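Nucleoporin NUP170 (PDB 5HAX) probably serves as a structural scaffold nucleoporin of the nuclear pore complex, with a beta-propeller-like N-terminal region and an alpha-helical C-terminal region. Local coordinates at residues Lys727-Ala730 with Lys731-Lys735. Sequence-based numbering, arbitrary orientation.
Sequences KELA and KVLVK
L729 and L733 sit one helical turn apart on helix 724-739, near the C-terminal end of the modelled chain, and illustrate how an amphipathic helix divides its work between backbone and side chains. The backbone supplies successive i to i+4 hydrogen bonds, beginning with K731 N to K727 O. Of these, L733 N to L729 O is short and straight, 3.0 Å with an N-H...O angle of 164°, whereas V732 N meets E728 O at 3.1 Å on a more bent path, 139°. V732 N also makes a weak bond to L729 O, so that this carbonyl receives two amides. V734 N closes the next turn on A730 O at 3.2 Å. V734 sets CG1 between its backbone N and carbonyl carbon (chi1 62°), which brings that methyl to 3.2 Å from A730 O, so the oxygen meets both amide and methyl of one residue.

Apolar contact is sparse within the turn: the branch point CG of L729 meets the CD1 methyl of L733 at 4.4 Å. Both leucines are buried, and they look outward from the helix to neighbours, L729 to Q711 and L733 to L712 of helix 706-713, while A730 and L733 touch F688 of helix 663-694.

On the exposed side, E728 OE2 lies 4.2 Å from K731 CD, but 6.1 Å from K731 NZ. At that distance the two do not form a salt bridge, though the opposite charges may still attract weakly; the main-chain bonds hold the turn, and the leucines pack it against helices 663-694 and 706-713.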
ATOM      1  N   LYS A 727      -4.459 -16.479  32.111  1.00 66.68           N
ATOM      2  CA  LYS A 727      -5.078 -17.790  32.266  1.00 73.65           C
ATOM      3  C   LYS A 727      -6.113 -17.776  33.383  1.00 72.28           C
ATOM      4  O   LYS A 727      -7.216 -18.313  33.225  1.00 72.20           O
ATOM      5  CB  LYS A 727      -4.009 -18.850  32.545  1.00 73.91           C
ATOM      6  CG  LYS A 727      -4.514 -20.283  32.414  1.00 82.07           C
ATOM      7  CD  LYS A 727      -4.177 -21.130  33.636  1.00 89.63           C
ATOM      8  CE  LYS A 727      -2.685 -21.395  33.756  1.00 92.93           C
ATOM      9  NZ  LYS A 727      -2.380 -22.338  34.869  1.00 99.80           N
ATOM     10  N   GLU A 728      -5.778 -17.158  34.518  1.00 73.48           N
ATOM     11  CA  GLU A 728      -6.702 -17.122  35.646  1.00 76.99           C
ATOM     12  C   GLU A 728      -7.959 -16.331  35.309  1.00 78.26           C
ATOM     13  O   GLU A 728      -9.060 -16.700  35.732  1.00 77.73           O
ATOM     14  CB  GLU A 728      -6.008 -16.531  36.873  1.00 68.55           C
ATOM     15  CG  GLU A 728      -4.942 -17.437  37.472  1.00 77.51           C
ATOM     16  CD  GLU A 728      -5.512 -18.748  37.985  1.00 89.69           C
ATOM     17  OE1 GLU A 728      -4.829 -19.787  37.859  1.00 86.19           O
ATOM     18  OE2 GLU A 728      -6.643 -18.739  38.515  1.00 92.17           O
ATOM     19  N   LEU A 729      -7.817 -15.244  34.549  1.00 75.68           N
ATOM     20  CA  LEU A 729      -8.988 -14.478  34.138  1.00 73.80           C
ATOM     21  C   LEU A 729      -9.863 -15.283  33.188  1.00 73.99           C
ATOM     22  O   LEU A 729     -11.095 -15.246  33.287  1.00 76.60           O
ATOM     23  CB  LEU A 729      -8.556 -13.166  33.486  1.00 78.36           C
ATOM     24  CG  LEU A 729      -9.687 -12.282  32.949  1.00 75.43           C
ATOM     25  CD1 LEU A 729     -10.606 -11.825  34.070  1.00 78.95           C
ATOM     26  CD2 LEU A 729      -9.111 -11.091  32.211  1.00 78.55           C
ATOM     27  N   ALA A 730      -9.246 -16.010  32.252  1.00 76.22           N
ATOM     28  CA  ALA A 730     -10.014 -16.879  31.369  1.00 81.42           C
ATOM     29  C   ALA A 730     -10.775 -17.927  32.165  1.00 79.10           C
ATOM     30  O   ALA A 730     -11.882 -18.318  31.777  1.00 77.43           O
ATOM     31  CB  ALA A 730      -9.089 -17.551  30.355  1.00 78.09           C
ATOM     32  N   LYS A 731     -10.201 -18.383  33.281  1.00 82.66           N
ATOM     33  CA  LYS A 731     -10.883 -19.342  34.140  1.00 89.14           C
ATOM     34  C   LYS A 731     -12.075 -18.711  34.849  1.00 83.34           C
ATOM     35  O   LYS A 731     -13.053 -19.406  35.146  1.00 81.92           O
ATOM     36  CB  LYS A 731      -9.891 -19.920  35.150  1.00 88.96           C
ATOM     37  CG  LYS A 731     -10.523 -20.709  36.281  1.00 98.95           C
ATOM     38  CD  LYS A 731      -9.478 -21.507  37.047  1.00102.83           C
ATOM     39  CE  LYS A 731     -10.003 -21.956  38.401  1.00110.84           C
ATOM     40  NZ  LYS A 731     -11.359 -22.567  38.307  1.00110.66           N
ATOM     41  N   VAL A 732     -12.018 -17.407  35.126  1.00 85.42           N
ATOM     42  CA  VAL A 732     -13.168 -16.718  35.708  1.00 81.29           C
ATOM     43  C   VAL A 732     -14.301 -16.636  34.694  1.00 85.50           C
ATOM     44  O   VAL A 732     -15.446 -17.003  34.983  1.00 86.30           O
ATOM     45  CB  VAL A 732     -12.761 -15.316  36.201  1.00 84.35           C
ATOM     46  CG1 VAL A 732     -13.989 -14.515  36.636  1.00 85.12           C
ATOM     47  CG2 VAL A 732     -11.760 -15.415  37.340  1.00 86.17           C
ATOM     48  N   LEU A 733     -13.996 -16.145  33.490  1.00 86.08           N
ATOM     49  CA  LEU A 733     -15.037 -15.887  32.501  1.00 86.44           C
ATOM     50  C   LEU A 733     -15.766 -17.167  32.110  1.00 87.46           C
ATOM     51  O   LEU A 733     -16.987 -17.157  31.916  1.00 87.52           O
ATOM     52  CB  LEU A 733     -14.425 -15.213  31.271  1.00 84.07           C
ATOM     53  CG  LEU A 733     -13.719 -13.878  31.534  1.00 83.08           C
ATOM     54  CD1 LEU A 733     -13.070 -13.352  30.264  1.00 89.67           C
ATOM     55  CD2 LEU A 733     -14.682 -12.845  32.103  1.00 80.25           C
ATOM     56  N   VAL A 734     -15.040 -18.281  31.992  1.00 92.72           N
ATOM     57  CA  VAL A 734     -15.693 -19.552  31.690  1.00 99.69           C
ATOM     58  C   VAL A 734     -16.553 -19.997  32.865  1.00103.34           C
ATOM     59  O   VAL A 734     -17.648 -20.543  32.681  1.00102.04           O
ATOM     60  CB  VAL A 734     -14.647 -20.622  31.323  1.00100.22           C
ATOM     61  CG1 VAL A 734     -13.714 -20.889  32.494  1.00 97.96           C
ATOM     62  CG2 VAL A 734     -15.335 -21.908  30.891  1.00108.81           C
ATOM     63  N   LYS A 735     -16.073 -19.772  34.090  1.00100.83           N
ATOM     64  CA  LYS A 735     -16.810 -20.177  35.280  1.00 98.90           C
ATOM     65  C   LYS A 735     -18.077 -19.357  35.466  1.00104.05           C
ATOM     66  O   LYS A 735     -19.021 -19.831  36.108  1.00111.74           O
ATOM     67  CB  LYS A 735     -15.910 -20.048  36.506  1.00 97.86           C
ATOM     68  CG  LYS A 735     -16.251 -20.973  37.657  1.00102.85           C
ATOM     69  CD  LYS A 735     -14.975 -21.489  38.309  1.00 92.91           C
ATOM     70  CE  LYS A 735     -15.262 -22.317  39.547  1.00 97.33           C
ATOM     71  NZ  LYS A 735     -15.743 -21.478  40.678  1.00 96.98           N
TER